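Local structure of 336aa long hypothetical dTDP-glucose 4,6-dehydratase (Pyrococcus horikoshii, 2HUN) at residues V254-I257 against L258-G262; N18-R21 against Y22-K26. The protein binds NAD in a Rossmann fold and probably acts as a dTDP-glucose 4,6-dehydratase, a nucleotide-sugar lyase. All coordinates share one frame; numbering follows the deposited sequence.

Interaction 1 (V254-I257 against L258-G262); sequences VKII and LRLMG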
loop_
_atom_site.group_PDB
_atom_site.type_symbol
_atom_site.label_atom_id
_atom_site.label_comp_id
_atom_site.label_asym_id
_atom_site.label_seq_id
_atom_site.Cartn_x
_atom_site.Cartn_y
_atom_site.Cartn_z
ATOM N N VAL A 254 21.751 21.872 14.126
ATOM C CA VAL A 254 22.752 22.873 13.774
ATOM C C VAL A 254 23.624 23.281 14.962
ATOM O O VAL A 254 24.844 23.341 14.840
ATOM C CB VAL A 254 22.086 24.121 13.163
ATOM C CG1 VAL A 254 23.097 25.253 13.047
ATOM C CG2 VAL A 254 21.529 23.776 11.788
ATOM N N LYS A 255 23.011 23.551 16.111
ATOM C CA LYS A 255 23.781 23.936 17.293
ATOM C C LYS A 255 24.807 22.876 17.679
ATOM O O LYS A 255 25.921 23.199 18.088
ATOM C CB LYS A 255 22.858 24.193 18.491
ATOM C CG LYS A 255 22.248 25.594 18.543
ATOM C CD LYS A 255 21.382 25.771 19.789
ATOM C CE LYS A 255 20.560 27.048 19.723
ATOM N NZ LYS A 255 19.697 27.211 20.927
ATOM N N ILE A 256 24.430 21.608 17.557
ATOM C CA ILE A 256 25.331 20.516 17.905
ATOM C C ILE A 256 26.456 20.367 16.877
ATOM O O ILE A 256 27.603 20.104 17.238
ATOM C CB ILE A 256 24.539 19.188 18.053
ATOM C CG1 ILE A 256 23.677 19.256 19.318
ATOM C CG2 ILE A 256 25.490 18.003 18.115
ATOM C CD1 ILE A 256 22.767 18.066 19.525
ATOM N N ILE A 257 26.131 20.540 15.602
ATOM C CA ILE A 257 27.134 20.436 14.547
ATOM C C ILE A 257 28.218 21.498 14.739
ATOM O O ILE A 257 29.411 21.214 14.641
ATOM C CB ILE A 257 26.497 20.621 13.147
ATOM C CG1 ILE A 257 25.640 19.398 12.802
ATOM C CG2 ILE A 257 27.587 20.838 12.094
ATOM C CD1 ILE A 257 24.909 19.510 11.483
ATOM N N LEU A 258 27.796 22.725 15.021
ATOM C CA LEU A 258 28.737 23.821 15.218
ATOM C C LEU A 258 29.620 23.563 16.426
ATOM O O LEU A 258 30.836 23.752 16.363
ATOM C CB LEU A 258 27.980 25.140 15.381
ATOM C CG LEU A 258 27.129 25.497 14.162
ATOM C CD1 LEU A 258 26.455 26.835 14.375
ATOM C CD2 LEU A 258 28.007 25.529 12.919
ATOM N N ARG A 259 29.011 23.134 17.526
ATOM C CA ARG A 259 29.771 22.840 18.729
ATOM C C ARG A 259 30.833 21.794 18.422
ATOM O O ARG A 259 32.007 21.976 18.740
ATOM C CB ARG A 259 28.848 22.324 19.842
ATOM C CG ARG A 259 29.585 21.565 20.940
ATOM C CD ARG A 259 28.703 21.316 22.157
ATOM N NE ARG A 259 27.560 20.444 21.886
ATOM C CZ ARG A 259 27.627 19.115 21.789
ATOM N NH1 ARG A 259 28.785 18.483 21.936
ATOM N NH2 ARG A 259 26.525 18.417 21.553
ATOM N N LEU A 260 30.414 20.705 17.784
ATOM C CA LEU A 260 31.323 19.612 17.456
ATOM C C LEU A 260 32.362 19.979 16.410
ATOM O O LEU A 260 33.339 19.254 16.214
ATOM C CB LEU A 260 30.524 18.379 17.018
ATOM C CG LEU A 260 29.690 17.765 18.151
ATOM C CD1 LEU A 260 28.823 16.632 17.623
ATOM C CD2 LEU A 260 30.623 17.263 19.245
ATOM N N MET A 261 32.150 21.103 15.735
ATOM C CA MET A 261 33.107 21.567 14.744
ATOM C C MET A 261 34.017 22.580 15.439
ATOM O O MET A 261 34.741 23.340 14.794
ATOM C CB MET A 261 32.387 22.209 13.553
ATOM C CG MET A 261 31.834 21.203 12.551
ATOM S SD MET A 261 31.024 21.965 11.121
ATOM C CE MET A 261 32.342 21.891 9.912
ATOM N N GLY A 262 33.963 22.574 16.769
ATOM C CA GLY A 262 34.774 23.473 17.571
ATOM C C GLY A 262 34.499 24.935 17.291
ATOM O O GLY A 262 35.394 25.774 17.414
#
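Leu258 begins the second half of this contact by packing alongside Val254, one helical turn earlier, with its CD1 lying 3.9 Å from Val254 CG1. Its amide gives a nearly straight hydrogen bond to the carbonyl of the same residue (Leu258 N to Val254 O 3.0 Å, N-H...O 168°), so backbone and side chain both follow the i to i+4 spacing. Both residues also rest on Ile205 and Ile268 of the neighbouring two-stranded sheet; an alanine here would probably open a gap beside Val254 and leave those two isoleucines less well covered. Arg259 bonds through its amide to Lys255 O. Its side chain starts out anti to the backbone N (chi1 161°) and bends at chi3 (64°), which brings the guanidinium beside the branches of Ile256. NH2 passes obliquely 3.6 Å from Ile256 CG2 and makes a salt bridge with Asp301, whose charge is likely to fix the turn of the group. That same CG2 meets Leu260 CD1 at 3.6 Å, so one methyl is shared by a charged and an apolar neighbour, while Leu260 N binds Ile256 O at 2.9 Å. Met261 then brings SD to 3.7 Å from Ile257 CG2, the two chains running side by side, Ile257 against Thr195 and Met261 against Ile196 and Ile308. Gly262, with its positive phi, is the C-prime residue of the Schellman motif that ends the helix, built from the 6→1 bond (Lys263 N to Leu258 O) and the 5→2 bond (Gly262 N to Arg259 O).

Interaction 2 (N18-R21 against Y22-K26); sequences NFIR and YILEK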
loop_
_atom_site.group_PDB
_atom_site.type_symbol
_atom_site.label_atom_id
_atom_site.label_comp_id
_atom_site.label_asym_id
_atom_site.label_seq_id
_atom_site.Cartn_x
_atom_site.Cartn_y
_atom_site.Cartn_z
ATOM N N ASN A 18 26.727 2.613 1.786
ATOM C CA ASN A 18 27.184 2.392 3.150
ATOM C C ASN A 18 26.982 0.921 3.539
ATOM O O ASN A 18 27.834 0.322 4.189
ATOM C CB ASN A 18 26.411 3.298 4.113
ATOM C CG ASN A 18 27.045 4.670 4.255
ATOM O OD1 ASN A 18 28.093 4.815 4.875
ATOM N ND2 ASN A 18 26.414 5.680 3.675
ATOM N N PHE A 19 25.850 0.348 3.133
ATOM C CA PHE A 19 25.547 -1.046 3.441
ATOM C C PHE A 19 26.581 -1.972 2.804
ATOM O O PHE A 19 27.180 -2.811 3.480
ATOM C CB PHE A 19 24.150 -1.418 2.926
ATOM C CG PHE A 19 23.737 -2.833 3.252
ATOM C CD1 PHE A 19 23.374 -3.191 4.551
ATOM C CD2 PHE A 19 23.736 -3.811 2.263
ATOM C CE1 PHE A 19 23.017 -4.499 4.856
ATOM C CE2 PHE A 19 23.380 -5.125 2.558
ATOM C CZ PHE A 19 23.019 -5.469 3.860
ATOM N N ILE A 20 26.785 -1.813 1.499
ATOM C CA ILE A 20 27.741 -2.637 0.771
ATOM C C ILE A 20 29.158 -2.588 1.357
ATOM O O ILE A 20 29.783 -3.626 1.547
ATOM C CB ILE A 20 27.784 -2.239 -0.722
ATOM C CG1 ILE A 20 26.440 -2.589 -1.370
ATOM C CG2 ILE A 20 28.953 -2.942 -1.421
ATOM C CD1 ILE A 20 26.299 -2.187 -2.837
ATOM N N ARG A 21 29.665 -1.393 1.650
ATOM C CA ARG A 21 31.007 -1.273 2.219
ATOM C C ARG A 21 31.065 -2.009 3.563
ATOM O O ARG A 21 32.001 -2.767 3.843
ATOM C CB ARG A 21 31.373 0.204 2.417
ATOM C CG ARG A 21 32.844 0.443 2.772
ATOM C CD ARG A 21 33.189 1.931 2.729
ATOM N NE ARG A 21 32.901 2.537 1.427
ATOM C CZ ARG A 21 33.739 2.531 0.389
ATOM N NH1 ARG A 21 34.929 1.952 0.487
ATOM N NH2 ARG A 21 33.384 3.108 -0.755
ATOM N N TYR A 22 30.053 -1.779 4.392
ATOM C CA TYR A 22 29.969 -2.420 5.701
ATOM C C TYR A 22 29.940 -3.948 5.555
ATOM O O TYR A 22 30.726 -4.665 6.173
ATOM C CB TYR A 22 28.699 -1.952 6.416
ATOM C CG TYR A 22 28.448 -2.630 7.739
ATOM C CD1 TYR A 22 28.994 -2.125 8.915
ATOM C CD2 TYR A 22 27.652 -3.779 7.815
ATOM C CE1 TYR A 22 28.751 -2.747 10.146
ATOM C CE2 TYR A 22 27.405 -4.406 9.034
ATOM C CZ TYR A 22 27.957 -3.884 10.193
ATOM O OH TYR A 22 27.720 -4.498 11.400
ATOM N N ILE A 23 29.021 -4.440 4.735
ATOM C CA ILE A 23 28.882 -5.874 4.521
ATOM C C ILE A 23 30.162 -6.568 4.055
ATOM O O ILE A 23 30.557 -7.588 4.621
ATOM C CB ILE A 23 27.736 -6.164 3.519
ATOM C CG1 ILE A 23 26.402 -6.189 4.272
ATOM C CG2 ILE A 23 27.989 -7.461 2.766
ATOM C CD1 ILE A 23 26.407 -7.064 5.526
ATOM N N LEU A 24 30.809 -6.023 3.028
ATOM C CA LEU A 24 32.038 -6.625 2.518
ATOM C C LEU A 24 33.172 -6.532 3.531
ATOM O O LEU A 24 34.067 -7.374 3.554
ATOM C CB LEU A 24 32.456 -5.957 1.203
ATOM C CG LEU A 24 31.515 -6.217 0.025
ATOM C CD1 LEU A 24 31.975 -5.441 -1.199
ATOM C CD2 LEU A 24 31.474 -7.708 -0.266
ATOM N N GLU A 25 33.127 -5.514 4.379
ATOM C CA GLU A 25 34.161 -5.340 5.381
ATOM C C GLU A 25 33.997 -6.315 6.538
ATOM O O GLU A 25 34.974 -6.876 7.023
ATOM C CB GLU A 25 34.142 -3.904 5.899
ATOM C CG GLU A 25 35.304 -3.554 6.798
ATOM C CD GLU A 25 35.438 -2.060 7.000
ATOM O OE1 GLU A 25 35.472 -1.325 5.984
ATOM O OE2 GLU A 25 35.510 -1.619 8.167
ATOM N N LYS A 26 32.757 -6.527 6.971
ATOM C CA LYS A 26 32.480 -7.432 8.088
ATOM C C LYS A 26 32.405 -8.912 7.733
ATOM O O LYS A 26 32.579 -9.767 8.599
ATOM C CB LYS A 26 31.175 -7.031 8.777
ATOM C CG LYS A 26 31.350 -6.038 9.913
ATOM C CD LYS A 26 32.020 -4.755 9.447
ATOM C CE LYS A 26 32.337 -3.854 10.632
ATOM N NZ LYS A 26 33.238 -4.538 11.598
#
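Phe19 and Ile23 form the tight part of this contact, one turn apart on a buried side of helix 14-26. Ile23 CG1 sits over one face of the phenyl ring, 3.7 Å from its centroid and 21° off the normal, a CH-pi contact displaced toward the rim, where Phe19 CZ comes within 3.5 Å of Ile23 CG1. With CG of Phe19 anti to the backbone N (chi1 -178°), the ring swings along the helix to lie beneath that methylene. The backbone ties the same two residues together: Ile23 N donates almost straight to Phe19 O at 2.8 Å. Next to this pair Ile20 and Leu24 run side by side, Ile20 CG2 against Leu24 CD1 at 3.9 Å, while Leu24 N bonds to Ile20 O. Tyr22, whose amide binds Asn18 O, is buried too, its OH hydrogen-bonded to Glu228 OE1.

The other side is looser. Arg21 and Glu25 are joined by the backbone, Glu25 N to Arg21 O at 3.0 Å with a bent N-H...O angle of 140°, but their charged ends stay apart, Arg21 NH1 lying 6.4 Å from Glu25 OE1. The guanidinium turns instead to a salt bridge with Asp49 and a hydrogen bond to Asn46 O, whereas Glu25 is exposed to solvent.

Helix 14-26 is the crossover of a beta-alpha-beta unit between strands 5-9 and 31-36. Ile20 packs on Val8 and Val32 of these two strands, Ile23 and Leu24 also meet Val32, and on another flank Phe19 and Tyr22 abut Ile227 and Val224 of helix 220-233.

Two helices of one chain illustrate how the same i to i+4 packing serves different places in a fold. The centres of interactions 1 and 2 lie 28 Å apart and their nearest atoms about 16 Å, so they do not touch. Interaction 2 belongs to the cofactor-binding Rossmann region: the side chain of Asn18 is about 8 Å from the bound NAD and about 4 Å from that of Phe14, an NAD-binding residue, and the side chain of Phe19 is about 5 Å from that of Leu82, another. Interaction 1 lies away from these sites, its centre about 24 Å from the centre of the chain, among helices 191-200 and 300-313.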